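Local atomic coordinates of HpuA (Kingella denitrificans ATCC 33394, PDB entry 5EC6), a protein that probably serves as an outer-membrane lipoprotein receptor that binds haemoglobin at the bacterial surface, so that iron can be taken from it. Residues A[110-114]-A[141-145]; A[19-24]-A[79-83]; A[146-150]-A[182-187]; A[86-90]-A[102-108]; A[48-54]-A[68-74]. One frame throughout, in Å; residues are numbered along the deposited sequence. Where two conformers were deposited one is given.

Contact 1 of 5, residues A[110-114]-A[141-145]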
# COMPACT_ATOMS: atom_id res chain seq x y z
N LEU A 110 10.96 16.15 8.03
CA LEU A 110 11.83 15.24 8.77
C LEU A 110 13.06 15.96 9.32
O LEU A 110 13.52 16.95 8.76
CB LEU A 110 12.34 14.10 7.88
CG LEU A 110 11.22 13.34 7.12
CD1 LEU A 110 11.85 12.30 6.22
CD2 LEU A 110 10.23 12.73 8.11
N ASP A 111 13.64 15.38 10.35
CA ASP A 111 14.93 15.86 10.89
C ASP A 111 16.01 16.14 9.85
O ASP A 111 16.75 17.12 10.00
CB ASP A 111 15.44 14.95 12.01
CG ASP A 111 15.59 13.49 11.60
OD1 ASP A 111 15.30 13.13 10.44
OD2 ASP A 111 16.01 12.71 12.47
N SER A 112 16.09 15.32 8.80
CA SER A 112 17.06 15.41 7.70
C SER A 112 16.83 16.56 6.70
O SER A 112 17.69 16.82 5.82
CB SER A 112 17.01 14.11 6.89
OG SER A 112 15.69 14.04 6.34
N GLY A 113 15.64 17.15 6.76
CA GLY A 113 15.14 18.08 5.78
C GLY A 113 14.37 17.44 4.65
O GLY A 113 13.88 18.12 3.73
N GLY A 114 14.27 16.11 4.71
CA GLY A 114 13.37 15.43 3.81
C GLY A 114 11.93 15.57 4.26
O GLY A 114 11.59 16.32 5.18
N TRP A 141 8.90 9.05 0.32
CA TRP A 141 9.89 9.84 1.04
C TRP A 141 10.51 10.82 0.04
O TRP A 141 10.78 10.47 -1.12
CB TRP A 141 10.93 8.93 1.63
CG TRP A 141 12.14 9.60 2.28
CD1 TRP A 141 12.29 9.93 3.59
CD2 TRP A 141 13.40 9.90 1.63
NE1 TRP A 141 13.56 10.45 3.82
CE2 TRP A 141 14.26 10.42 2.62
CE3 TRP A 141 13.85 9.80 0.32
CZ2 TRP A 141 15.56 10.83 2.33
CZ3 TRP A 141 15.18 10.17 0.04
CH2 TRP A 141 16.00 10.68 1.05
N MET A 142 10.71 12.04 0.51
CA MET A 142 11.40 13.07 -0.30
C MET A 142 12.71 13.42 0.39
O MET A 142 12.70 13.67 1.59
CB MET A 142 10.53 14.29 -0.46
CG MET A 142 11.24 15.42 -1.20
SD MET A 142 10.26 16.94 -1.17
CE MET A 142 9.32 16.44 -2.57
N SER A 143 13.80 13.48 -0.37
CA SER A 143 15.10 13.91 0.18
C SER A 143 15.15 15.43 0.39
O SER A 143 14.31 16.19 -0.14
CB SER A 143 16.27 13.47 -0.70
OG SER A 143 16.40 14.31 -1.82
N PRO A 144 16.11 15.87 1.24
CA PRO A 144 16.37 17.32 1.29
C PRO A 144 16.69 17.91 -0.08
O PRO A 144 16.37 19.09 -0.32
CB PRO A 144 17.54 17.42 2.27
CG PRO A 144 18.02 16.07 2.53
CD PRO A 144 16.91 15.12 2.21
N SER A 145 17.24 17.12 -0.98
CA SER A 145 17.42 17.57 -2.38
C SER A 145 16.19 17.54 -3.29
O SER A 145 16.29 17.89 -4.47
CB SER A 145 18.63 16.89 -2.99
OG SER A 145 18.41 15.50 -3.15
O HOH W 1 15.37 11.38 6.00
O HOH W 2 12.65 17.97 1.18
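The indole of Trp141 receives Leu110 at a slant: the methyl CD1 of Leu110 stands 3.5 Å from Trp141 NE1, close to the pyrrole end. One face of the ring is roofed by its own chain, with Ser143 N 3.6 Å above the plane and out toward the rim, and in the plane at the edge sits a water. The indole lies here because CG of Trp141 is anti to the backbone N (chi1 173°), which turns the ring from strand 136-142 toward the loop. That loop, between strands 104-109 and 115-118, is a type I beta turn from Leu110 to Gly113, and it folds back on itself in an ST turn: Gly114 N donates to Ser112 OG over 3.0 Å in a fairly straight bond. Ser112 OG also lies 2.7 Å from the edge water, and that water accepts from Trp141 NE1 at 3.0 Å. The ring of Pro144 packs on the turn, its CG 3.4 Å from Ser112 O. Beyond the contact, Asp111 reaches Tyr81 and Ala21 with its two carboxylate oxygens. No direct hydrogen bond joins the two segments, so their polar match is made by water: one molecule lets the buried indole N-H reach a serine that also braces the turn, and another bridges Gly113 O and Ser143 O, both acceptors that cannot bond each other.

Contact 2 of 5, residues A[19-24]-A[79-83]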
# COMPACT_ATOMS: atom_id res chain seq x y z
N LEU A 19 9.56 15.39 12.19
CA LEU A 19 9.67 14.04 12.66
C LEU A 19 11.13 13.62 12.82
O LEU A 19 11.93 13.68 11.88
CB LEU A 19 8.97 13.10 11.66
CG LEU A 19 8.89 11.62 12.05
CD1 LEU A 19 8.03 11.40 13.28
CD2 LEU A 19 8.39 10.79 10.88
N ARG A 20 11.49 13.19 14.03
CA ARG A 20 12.80 12.67 14.29
C ARG A 20 12.95 11.18 14.02
O ARG A 20 12.07 10.37 14.36
CB ARG A 20 13.22 12.97 15.74
CG ARG A 20 13.36 14.48 16.01
CD ARG A 20 13.80 14.80 17.45
NE ARG A 20 13.05 14.01 18.43
CZ ARG A 20 11.79 14.24 18.83
NH1 ARG A 20 11.09 15.28 18.38
NH2 ARG A 20 11.22 13.43 19.71
N ALA A 21 14.11 10.83 13.51
CA ALA A 21 14.43 9.43 13.22
C ALA A 21 14.44 8.59 14.47
O ALA A 21 14.82 9.05 15.57
CB ALA A 21 15.74 9.32 12.53
N VAL A 22 14.07 7.33 14.29
CA VAL A 22 14.18 6.35 15.38
C VAL A 22 15.59 5.83 15.53
O VAL A 22 16.21 5.38 14.57
CB VAL A 22 13.18 5.18 15.13
CG1 VAL A 22 13.26 4.14 16.24
CG2 VAL A 22 11.77 5.73 15.04
N ASP A 23 16.15 5.86 16.75
CA ASP A 23 17.50 5.34 16.90
C ASP A 23 17.44 3.86 17.17
O ASP A 23 17.35 3.40 18.32
CB ASP A 23 18.26 6.07 18.00
CG ASP A 23 19.61 5.47 18.30
OD1 ASP A 23 20.14 4.61 17.54
OD2 ASP A 23 20.14 5.88 19.33
N THR A 24 17.54 3.08 16.10
CA THR A 24 17.45 1.65 16.20
C THR A 24 18.66 1.01 16.89
O THR A 24 18.62 -0.15 17.21
CB THR A 24 17.25 1.01 14.83
OG1 THR A 24 18.44 1.22 14.06
CG2 THR A 24 16.05 1.65 14.12
N LYS A 79 18.00 6.30 7.44
CA LYS A 79 17.34 6.73 8.71
C LYS A 79 15.99 6.00 8.79
O LYS A 79 15.34 5.80 7.77
CB LYS A 79 17.11 8.22 8.78
CG LYS A 79 18.38 9.09 8.73
CD LYS A 79 19.22 8.86 9.95
CE LYS A 79 20.38 9.87 10.07
NZ LYS A 79 21.45 9.66 9.08
N TYR A 80 15.59 5.64 9.99
CA TYR A 80 14.31 4.97 10.24
C TYR A 80 13.26 5.90 10.83
O TYR A 80 13.56 6.76 11.67
CB TYR A 80 14.52 3.83 11.23
CG TYR A 80 15.29 2.63 10.74
CD1 TYR A 80 16.68 2.59 10.84
CD2 TYR A 80 14.66 1.53 10.23
CE1 TYR A 80 17.38 1.50 10.41
CE2 TYR A 80 15.34 0.43 9.84
CZ TYR A 80 16.72 0.40 9.94
OH TYR A 80 17.43 -0.69 9.55
N TYR A 81 12.03 5.73 10.37
CA TYR A 81 10.90 6.56 10.79
C TYR A 81 9.68 5.74 11.15
O TYR A 81 9.40 4.71 10.53
CB TYR A 81 10.51 7.59 9.72
CG TYR A 81 11.65 8.55 9.43
CD1 TYR A 81 11.88 9.66 10.29
CD2 TYR A 81 12.57 8.30 8.42
CE1 TYR A 81 12.98 10.48 10.07
CE2 TYR A 81 13.67 9.14 8.20
CZ TYR A 81 13.88 10.21 9.04
OH TYR A 81 14.95 11.02 8.77
N ASP A 82 8.95 6.17 12.18
CA ASP A 82 7.71 5.47 12.45
C ASP A 82 6.56 6.00 11.63
O ASP A 82 6.61 7.09 11.04
CB ASP A 82 7.41 5.38 13.97
CG ASP A 82 7.64 6.67 14.70
OD1 ASP A 82 7.50 7.72 14.09
OD2 ASP A 82 7.97 6.61 15.90
N PHE A 83 5.53 5.18 11.53
CA PHE A 83 4.27 5.59 10.97
C PHE A 83 3.44 6.18 12.12
O PHE A 83 3.15 5.49 13.09
CB PHE A 83 3.55 4.40 10.36
CG PHE A 83 4.29 3.80 9.19
CD1 PHE A 83 4.32 4.48 7.97
CD2 PHE A 83 4.98 2.57 9.30
CE1 PHE A 83 5.01 3.93 6.86
CE2 PHE A 83 5.65 2.05 8.20
CZ PHE A 83 5.67 2.71 7.00
O HOH W 3 10.11 8.52 13.55
O HOH W 4 17.40 6.15 12.27
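Val22 N donates to Tyr80 O (2.7 Å, 161° at the hydrogen), one direct bond between backbones whose end-to-end directions differ by 107°. The N-terminal segment is thus laid across short strand 80-81, an outermost strand of the four-stranded antiparallel sheet that also contains 29-31, 48-57 and 65-74. The carbonyl Tyr80 O has a second neighbour, the alpha carbon of Ala21 at 3.2 Å, in a CA-H...O contact. The side chains fall into two groups around this crossing. At one end Thr24 comes over a face of the Tyr80 ring, crossing it at about a right angle; its methyl CG2 is 3.8 Å from the ring centroid, a CH-pi contact displaced toward the rim. The chi1 of Thr24, 67°, puts CG2 anti to the carbonyl carbon and over the ring, with OG1 also near Tyr80 CE1. The Tyr80 ring also meets that of Phe52, the planes roughly perpendicular. At the other end Leu19 and Ala21 line the Tyr81 ring: Leu19 CD2 approaches Tyr81 CD1 to 3.7 Å, and Ala21 CA and CB pack near CE1. The phenol of Tyr81 runs on past them to Asp111, which bonds Ala21 N with its other oxygen, so one carboxylate ties both segments to the loop beyond. Water extends the backbone link in both directions. One molecule joins Val22 O to Tyr80 N; another donates to Arg20 O at 2.8 Å and accepts from Asp82 N at 3.0 Å.

Contact 3 of 5, residues A[146-150]-A[182-187]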
# COMPACT_ATOMS: atom_id res chain seq x y z
N LYS A 146 15.05 17.11 -2.77
CA LYS A 146 13.77 17.09 -3.44
C LYS A 146 13.62 15.99 -4.45
O LYS A 146 12.66 16.00 -5.21
CB LYS A 146 13.41 18.42 -4.12
CG LYS A 146 13.55 19.64 -3.25
CD LYS A 146 12.63 19.58 -2.08
CE LYS A 146 12.69 20.82 -1.22
NZ LYS A 146 11.72 20.60 -0.11
N THR A 147 14.50 15.02 -4.45
CA THR A 147 14.23 13.77 -5.17
C THR A 147 13.36 12.88 -4.28
O THR A 147 13.37 13.01 -3.06
CB THR A 147 15.53 13.08 -5.52
OG1 THR A 147 16.28 12.79 -4.35
CG2 THR A 147 16.36 13.98 -6.42
N VAL A 148 12.60 11.98 -4.91
CA VAL A 148 11.51 11.25 -4.22
C VAL A 148 11.71 9.76 -4.46
O VAL A 148 12.05 9.34 -5.57
CB VAL A 148 10.14 11.74 -4.75
CG1 VAL A 148 8.95 10.93 -4.21
CG2 VAL A 148 9.91 13.18 -4.38
N SER A 149 11.46 8.95 -3.42
CA SER A 149 11.29 7.50 -3.57
C SER A 149 9.92 7.08 -3.07
O SER A 149 9.62 7.23 -1.87
CB SER A 149 12.38 6.74 -2.85
OG SER A 149 12.25 5.37 -3.11
N LEU A 150 9.08 6.67 -4.01
CA LEU A 150 7.73 6.20 -3.67
C LEU A 150 7.82 4.72 -3.40
O LEU A 150 8.62 4.01 -4.05
CB LEU A 150 6.73 6.53 -4.74
CG LEU A 150 6.63 8.02 -5.10
CD1 LEU A 150 7.41 8.33 -6.40
CD2 LEU A 150 5.20 8.59 -5.09
N LEU A 182 -0.69 7.31 -5.41
CA LEU A 182 -0.01 8.45 -4.78
C LEU A 182 1.14 8.90 -5.67
O LEU A 182 1.98 8.10 -6.10
CB LEU A 182 0.51 8.05 -3.41
CG LEU A 182 1.53 9.02 -2.78
CD1 LEU A 182 0.68 10.14 -2.24
CD2 LEU A 182 2.35 8.38 -1.67
N ARG A 183 1.20 10.22 -5.90
CA ARG A 183 2.35 10.84 -6.50
C ARG A 183 2.80 12.01 -5.58
O ARG A 183 2.12 12.36 -4.60
CB ARG A 183 2.01 11.38 -7.91
CG ARG A 183 1.64 10.30 -9.00
CD ARG A 183 1.27 10.98 -10.30
NE ARG A 183 1.46 10.20 -11.53
CZ ARG A 183 0.67 10.26 -12.60
NH1 ARG A 183 -0.47 11.02 -12.64
NH2 ARG A 183 0.94 9.44 -13.61
N VAL A 184 3.97 12.56 -5.87
CA VAL A 184 4.44 13.79 -5.20
C VAL A 184 4.57 14.88 -6.25
O VAL A 184 5.26 14.70 -7.26
CB VAL A 184 5.76 13.57 -4.46
CG1 VAL A 184 6.18 14.92 -3.84
CG2 VAL A 184 5.62 12.53 -3.38
N LYS A 185 3.84 15.96 -6.04
CA LYS A 185 3.93 17.13 -6.93
C LYS A 185 4.18 18.35 -6.08
O LYS A 185 3.40 18.63 -5.17
CB LYS A 185 2.63 17.34 -7.68
CG LYS A 185 2.54 18.73 -8.32
CD LYS A 185 1.39 18.83 -9.32
CE LYS A 185 0.05 18.88 -8.61
NZ LYS A 185 -1.00 18.83 -9.64
N ASN A 186 5.27 19.07 -6.34
CA ASN A 186 5.47 20.37 -5.67
C ASN A 186 5.30 20.29 -4.18
O ASN A 186 4.42 20.96 -3.61
CB ASN A 186 4.45 21.38 -6.19
CG ASN A 186 4.85 21.98 -7.50
OD1 ASN A 186 4.05 22.05 -8.44
ND2 ASN A 186 6.11 22.42 -7.59
N ASP A 187 6.13 19.49 -3.56
CA ASP A 187 6.18 19.36 -2.11
C ASP A 187 4.93 18.75 -1.42
O ASP A 187 4.94 18.54 -0.19
CB ASP A 187 6.58 20.72 -1.45
CG ASP A 187 8.09 20.85 -1.27
OD1 ASP A 187 8.84 20.04 -1.85
OD2 ASP A 187 8.52 21.78 -0.54
O HOH W 5 10.80 22.02 1.93
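Val148 and Val184 meet at the middle of this contact, Val148 CG1 lying 3.8 Å from Val184 CG2. With CG1 anti to the backbone N in both valines (chi1 174° and 178°), CG2 lies beside that N, and both branches of each face the other residue; the second pair, Val148 CG2 and Val184 CG1, closes to 4.2 Å. Next to them Leu150 sends its branch CD2 against the opposing backbone, 3.4 Å from Leu182 O and 3.9 Å from Arg183 CA. Strands 148-150 and 182-185 run antiparallel at 171°, yet their axes come no closer than 8.5 Å. The hydrogen-bonded path between them runs through 136-142, 115-118, 104-109 and 188-191, so the antiparallel strands bend round until these two face each other across an apolar interior, consistent with the beta-barrel character of the protein. Met142 of strand 136-142 packs on both valines and on Asp187. Arg183 points away, its guanidinium engaged by Leu296 O and other groups. Toward solvent, beyond the valines, the strands give way to loop residues. Here the Lys146 chain, bent at its second torsion and extended after it, crosses the Asp187 side chain at about a right angle. Lys146 NZ lies 3.4 Å from both OD1 and OD2 of Asp187, a salt bridge whose two hydrogen bonds are both weak. A water at 2.7 Å accepts from Lys146 NZ and donates only weakly to Asp187 OD2.

Contact 4 of 5, residues A[86-90]-A[102-108]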
# COMPACT_ATOMS: atom_id res chain seq x y z
N TYR A 86 1.12 12.33 12.12
CA TYR A 86 1.33 13.48 11.23
C TYR A 86 1.92 13.18 9.84
O TYR A 86 2.02 14.08 9.00
CB TYR A 86 2.25 14.49 11.90
CG TYR A 86 1.61 15.14 13.08
CD1 TYR A 86 0.61 16.08 12.89
CD2 TYR A 86 1.96 14.78 14.36
CE1 TYR A 86 -0.01 16.68 13.97
CE2 TYR A 86 1.34 15.37 15.46
CZ TYR A 86 0.36 16.32 15.24
OH TYR A 86 -0.26 16.92 16.32
N ASN A 87 2.37 11.94 9.60
CA ASN A 87 2.91 11.59 8.29
C ASN A 87 1.95 10.69 7.50
O ASN A 87 2.37 9.74 6.85
CB ASN A 87 4.31 10.97 8.40
CG ASN A 87 4.39 9.74 9.27
OD1 ASN A 87 3.42 9.33 9.91
ND2 ASN A 87 5.55 9.10 9.25
N THR A 88 0.67 11.01 7.59
CA THR A 88 -0.36 10.31 6.84
C THR A 88 -1.23 11.23 6.03
O THR A 88 -1.19 12.43 6.19
CB THR A 88 -1.27 9.49 7.76
OG1 THR A 88 -1.98 10.35 8.65
CG2 THR A 88 -0.51 8.54 8.54
N LEU A 89 -2.00 10.65 5.12
CA LEU A 89 -2.97 11.37 4.34
C LEU A 89 -3.99 12.03 5.28
O LEU A 89 -4.29 11.52 6.35
CB LEU A 89 -3.71 10.41 3.40
CG LEU A 89 -2.82 9.72 2.37
CD1 LEU A 89 -3.70 8.77 1.54
CD2 LEU A 89 -2.11 10.70 1.47
N ILE A 90 -4.53 13.14 4.84
CA ILE A 90 -5.72 13.71 5.44
C ILE A 90 -6.89 12.73 5.36
O ILE A 90 -7.23 12.24 4.28
CB ILE A 90 -6.13 15.02 4.74
CG1 ILE A 90 -4.98 16.04 4.72
CG2 ILE A 90 -7.38 15.62 5.42
CD1 ILE A 90 -5.18 17.18 3.72
N PRO A 102 -9.40 13.91 0.17
CA PRO A 102 -8.82 15.09 -0.50
C PRO A 102 -7.74 14.67 -1.50
O PRO A 102 -7.09 13.64 -1.27
CB PRO A 102 -8.20 15.86 0.65
CG PRO A 102 -8.90 15.39 1.87
CD PRO A 102 -9.21 13.94 1.63
N ASN A 103 -7.56 15.41 -2.58
CA ASN A 103 -6.59 15.02 -3.60
C ASN A 103 -5.17 15.52 -3.39
O ASN A 103 -4.28 15.17 -4.16
CB ASN A 103 -7.07 15.41 -4.98
CG ASN A 103 -8.39 14.76 -5.36
OD1 ASN A 103 -8.73 13.68 -4.91
ND2 ASN A 103 -9.10 15.41 -6.23
N SER A 104 -4.95 16.36 -2.36
CA SER A 104 -3.64 16.92 -2.04
C SER A 104 -3.47 16.91 -0.54
O SER A 104 -4.45 17.15 0.20
CB SER A 104 -3.55 18.36 -2.58
OG SER A 104 -2.26 18.89 -2.38
N HIS A 105 -2.25 16.62 -0.08
CA HIS A 105 -1.94 16.42 1.33
C HIS A 105 -0.55 16.93 1.64
O HIS A 105 0.38 16.78 0.85
CB HIS A 105 -2.01 14.94 1.76
CG HIS A 105 -3.14 14.19 1.15
ND1 HIS A 105 -4.21 13.77 1.88
CD2 HIS A 105 -3.34 13.73 -0.11
CE1 HIS A 105 -5.06 13.13 1.10
NE2 HIS A 105 -4.55 13.11 -0.12
N PRO A 106 -0.38 17.60 2.79
CA PRO A 106 0.96 17.97 3.19
C PRO A 106 1.80 16.76 3.65
O PRO A 106 1.26 15.86 4.27
CB PRO A 106 0.69 18.91 4.40
CG PRO A 106 -0.55 18.39 5.01
CD PRO A 106 -1.39 17.92 3.83
N MET A 107 3.08 16.74 3.34
CA MET A 107 3.99 15.73 3.83
C MET A 107 4.64 16.22 5.11
O MET A 107 4.83 17.43 5.29
CB MET A 107 5.06 15.45 2.79
CG MET A 107 4.47 15.02 1.44
SD MET A 107 5.71 14.65 0.17
CE MET A 107 6.45 13.15 0.74
N GLN A 108 4.96 15.31 6.00
CA GLN A 108 5.58 15.71 7.26
C GLN A 108 7.04 16.00 7.06
O GLN A 108 7.79 15.18 6.53
CB GLN A 108 5.40 14.66 8.33
CG GLN A 108 5.93 15.13 9.71
CD GLN A 108 5.65 14.20 10.86
OE1 GLN A 108 5.34 13.03 10.70
NE2 GLN A 108 5.80 14.72 12.09
O HOH W 6 3.92 11.46 12.53
O HOH W 7 1.93 16.30 7.25
O HOH W 8 -1.35 15.00 5.17
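Leu89 sets its methyl CD2 squarely over one face of the His105 ring, 3.5 Å from the centroid and 6° off the normal, in a CH-pi contact at the tight end of a loop packed along strand 104-109, which pairs antiparallel with 115-118 and 188-191. The next residue uses the ring's edge: Ile90 N donates to His105 ND1 over 3.0 Å, bent (141°) and tilted 20° from the ring plane. With NE2 bonded to Thr191 on strand 188-191, the imidazole is held at both nitrogens while Leu89 covers one face. Ile90 itself reaches past the ring, its CG2 against Pro102 CG and its CD1 against Pro106. Farther along, the fit changes character. Gln108, extended, lays its amide beside Tyr86 CB and brings OE1 to 3.3 Å from Asn87 CB; the amides of Asn87 and Gln108 stand nearly perpendicular, and each finds its N-H partner elsewhere, Asp82 O and Pro17 O respectively. Between these two ends lies the looser side, where the backbones meet through water rather than directly. Two molecules donate to Pro106 O, one of them also to Tyr86 O at 2.8 Å and the other to Thr88 O at 2.8 Å.

Contact 5 of 5, residues A[48-54]-A[68-74]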
# COMPACT_ATOMS: atom_id res chain seq x y z
N SER A 48 12.81 0.97 2.42
CA SER A 48 12.06 -0.25 2.64
C SER A 48 11.39 -0.27 4.02
O SER A 48 11.79 0.49 4.93
CB SER A 48 12.94 -1.49 2.46
OG SER A 48 13.89 -1.61 3.49
N VAL A 49 10.37 -1.10 4.16
CA VAL A 49 9.72 -1.34 5.48
C VAL A 49 10.42 -2.52 6.16
O VAL A 49 10.74 -3.54 5.51
CB VAL A 49 8.20 -1.50 5.39
CG1 VAL A 49 7.53 -0.19 5.09
CG2 VAL A 49 7.78 -2.59 4.40
N LYS A 50 10.71 -2.38 7.47
CA LYS A 50 11.49 -3.35 8.16
C LYS A 50 10.85 -3.63 9.54
O LYS A 50 10.33 -2.71 10.17
CB LYS A 50 12.92 -2.87 8.35
CG LYS A 50 13.73 -2.80 7.06
CD LYS A 50 15.20 -2.66 7.35
CE LYS A 50 16.03 -3.03 6.13
NZ LYS A 50 17.44 -2.63 6.40
N PRO A 51 10.83 -4.90 9.94
CA PRO A 51 10.16 -5.27 11.23
C PRO A 51 11.13 -5.20 12.42
O PRO A 51 12.32 -5.56 12.31
CB PRO A 51 9.76 -6.72 11.00
CG PRO A 51 10.82 -7.26 10.08
CD PRO A 51 11.25 -6.10 9.20
N PHE A 52 10.59 -4.80 13.57
CA PHE A 52 11.36 -4.65 14.81
C PHE A 52 10.52 -5.15 15.98
O PHE A 52 9.30 -5.21 15.94
CB PHE A 52 11.69 -3.17 15.04
CG PHE A 52 12.78 -2.66 14.16
CD1 PHE A 52 12.45 -2.18 12.89
CD2 PHE A 52 14.10 -2.76 14.54
CE1 PHE A 52 13.42 -1.72 12.07
CE2 PHE A 52 15.10 -2.34 13.69
CZ PHE A 52 14.75 -1.82 12.47
N THR A 53 11.23 -5.50 17.05
CA THR A 53 10.61 -5.72 18.36
C THR A 53 11.07 -4.60 19.25
O THR A 53 12.27 -4.38 19.40
CB THR A 53 11.04 -7.10 18.89
OG1 THR A 53 10.59 -8.11 17.98
CG2 THR A 53 10.40 -7.40 20.26
N ILE A 54 10.11 -3.83 19.77
CA ILE A 54 10.40 -2.59 20.43
C ILE A 54 9.85 -2.64 21.86
O ILE A 54 8.65 -2.92 22.07
CB ILE A 54 9.85 -1.42 19.64
CG1 ILE A 54 10.59 -1.38 18.29
CG2 ILE A 54 10.01 -0.12 20.39
CD1 ILE A 54 10.30 -0.20 17.44
N ASN A 68 6.44 -4.86 21.97
CA ASN A 68 5.51 -5.09 20.87
C ASN A 68 6.29 -5.15 19.56
O ASN A 68 7.31 -4.54 19.45
CB ASN A 68 4.50 -3.96 20.80
CG ASN A 68 3.47 -4.08 21.91
OD1 ASN A 68 2.67 -5.02 21.90
ND2 ASN A 68 3.57 -3.23 22.94
N GLN A 69 5.71 -5.85 18.60
CA GLN A 69 6.18 -5.84 17.20
C GLN A 69 5.76 -4.58 16.50
O GLN A 69 4.60 -4.12 16.65
CB GLN A 69 5.62 -7.05 16.48
CG GLN A 69 6.18 -8.35 16.97
CD GLN A 69 5.64 -9.55 16.19
OE1 GLN A 69 4.46 -9.57 15.73
NE2 GLN A 69 6.49 -10.53 16.01
N GLU A 70 6.69 -3.98 15.73
CA GLU A 70 6.40 -2.77 15.00
C GLU A 70 7.05 -2.90 13.62
O GLU A 70 7.94 -3.71 13.42
CB GLU A 70 6.91 -1.52 15.68
CG GLU A 70 6.24 -1.29 17.04
CD GLU A 70 6.56 0.04 17.68
OE1 GLU A 70 6.92 1.00 16.99
OE2 GLU A 70 6.39 0.12 18.94
N ILE A 71 6.58 -2.07 12.69
CA ILE A 71 7.26 -1.85 11.41
C ILE A 71 7.71 -0.42 11.34
O ILE A 71 6.91 0.48 11.62
CB ILE A 71 6.31 -2.07 10.21
CG1 ILE A 71 5.71 -3.48 10.18
CG2 ILE A 71 7.05 -1.72 8.90
CD1 ILE A 71 6.65 -4.56 9.74
N LEU A 72 8.98 -0.20 10.99
CA LEU A 72 9.52 1.12 10.74
C LEU A 72 9.83 1.24 9.24
O LEU A 72 10.09 0.23 8.60
CB LEU A 72 10.80 1.36 11.53
CG LEU A 72 10.71 1.19 13.05
CD1 LEU A 72 12.09 1.36 13.72
CD2 LEU A 72 9.69 2.16 13.57
N TYR A 73 9.80 2.47 8.75
CA TYR A 73 10.19 2.79 7.39
C TYR A 73 11.66 3.19 7.43
O TYR A 73 12.02 4.14 8.11
CB TYR A 73 9.31 3.91 6.81
CG TYR A 73 9.83 4.40 5.48
CD1 TYR A 73 9.73 3.62 4.35
CD2 TYR A 73 10.50 5.59 5.40
CE1 TYR A 73 10.26 4.05 3.14
CE2 TYR A 73 11.04 6.01 4.20
CZ TYR A 73 10.92 5.25 3.09
OH TYR A 73 11.48 5.71 1.89
N GLN A 74 12.52 2.48 6.70
CA GLN A 74 13.93 2.92 6.50
C GLN A 74 14.03 3.70 5.16
O GLN A 74 13.79 3.15 4.07
CB GLN A 74 14.90 1.74 6.49
CG GLN A 74 16.33 2.23 6.56
CD GLN A 74 17.38 1.16 6.49
OE1 GLN A 74 17.20 0.10 5.92
NE2 GLN A 74 18.50 1.43 7.14
O HOH W 9 16.15 -0.00 3.44
O HOH W 10 8.95 -10.02 18.34
O HOH W 11 6.54 -1.12 21.05
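Phe52 and Leu72 both hold CG anti to the carbonyl carbon (chi1 -75° and -56°), which brings Leu72 CD1 over one face of the Phe52 ring, 4.0 Å from its centroid, in a CH-pi contact; the two side chains cross at about a right angle. Ile54 lies on the same face of the sheet, its CD1 3.6 Å from Glu70 OE1, and a water joins the other oxygen of that carboxylate to Ile54 O. At the far end Lys50 and Gln74 cross at a slant, and Lys50 NZ donates to Gln74 OE1 at 2.8 Å, tilted out of the amide carbonyl plane. That oxygen also accepts from a water which contacts Ser48 OG, while Gln74 NE2 donates to Gly78 O. On the reverse face Val49 CB packs on Ile71 CG2 at 3.7 Å, with Ile71 CD1 alongside Pro51. Eight backbone hydrogen bonds, two at each of the pairs Ser48-Gln74, Lys50-Leu72, Phe52-Glu70 and Ile54-Asn68, join the strands, and Pro51 falls at a non-hydrogen-bonded pair, where its missing N-H costs nothing across this interface. Such regular pairing, with strands 147° apart in direction, is that of a twisted antiparallel beta hairpin.

In the fold
From the N terminus, segment 19-24 is the first to be used, and contact 2 closes only when the chain returns at 79-83. Contact 5, the hairpin of strands 48-57 and 65-74, is nested within that loop, and strand 80-81 continues its sheet. Contacts 4, 1 and 3 then follow in series, none crossing another. Contact 4 closes a short loop and adjoins contact 1, which closes the loop between 114 and 141; contact 3 closes the one between 150 and 182 and touches contact 4 through Met107. Leu19 touches contacts 1 and 4, so the four-stranded sheet is tied to the larger set of antiparallel strands that includes 104-109, 136-142 and 174-185.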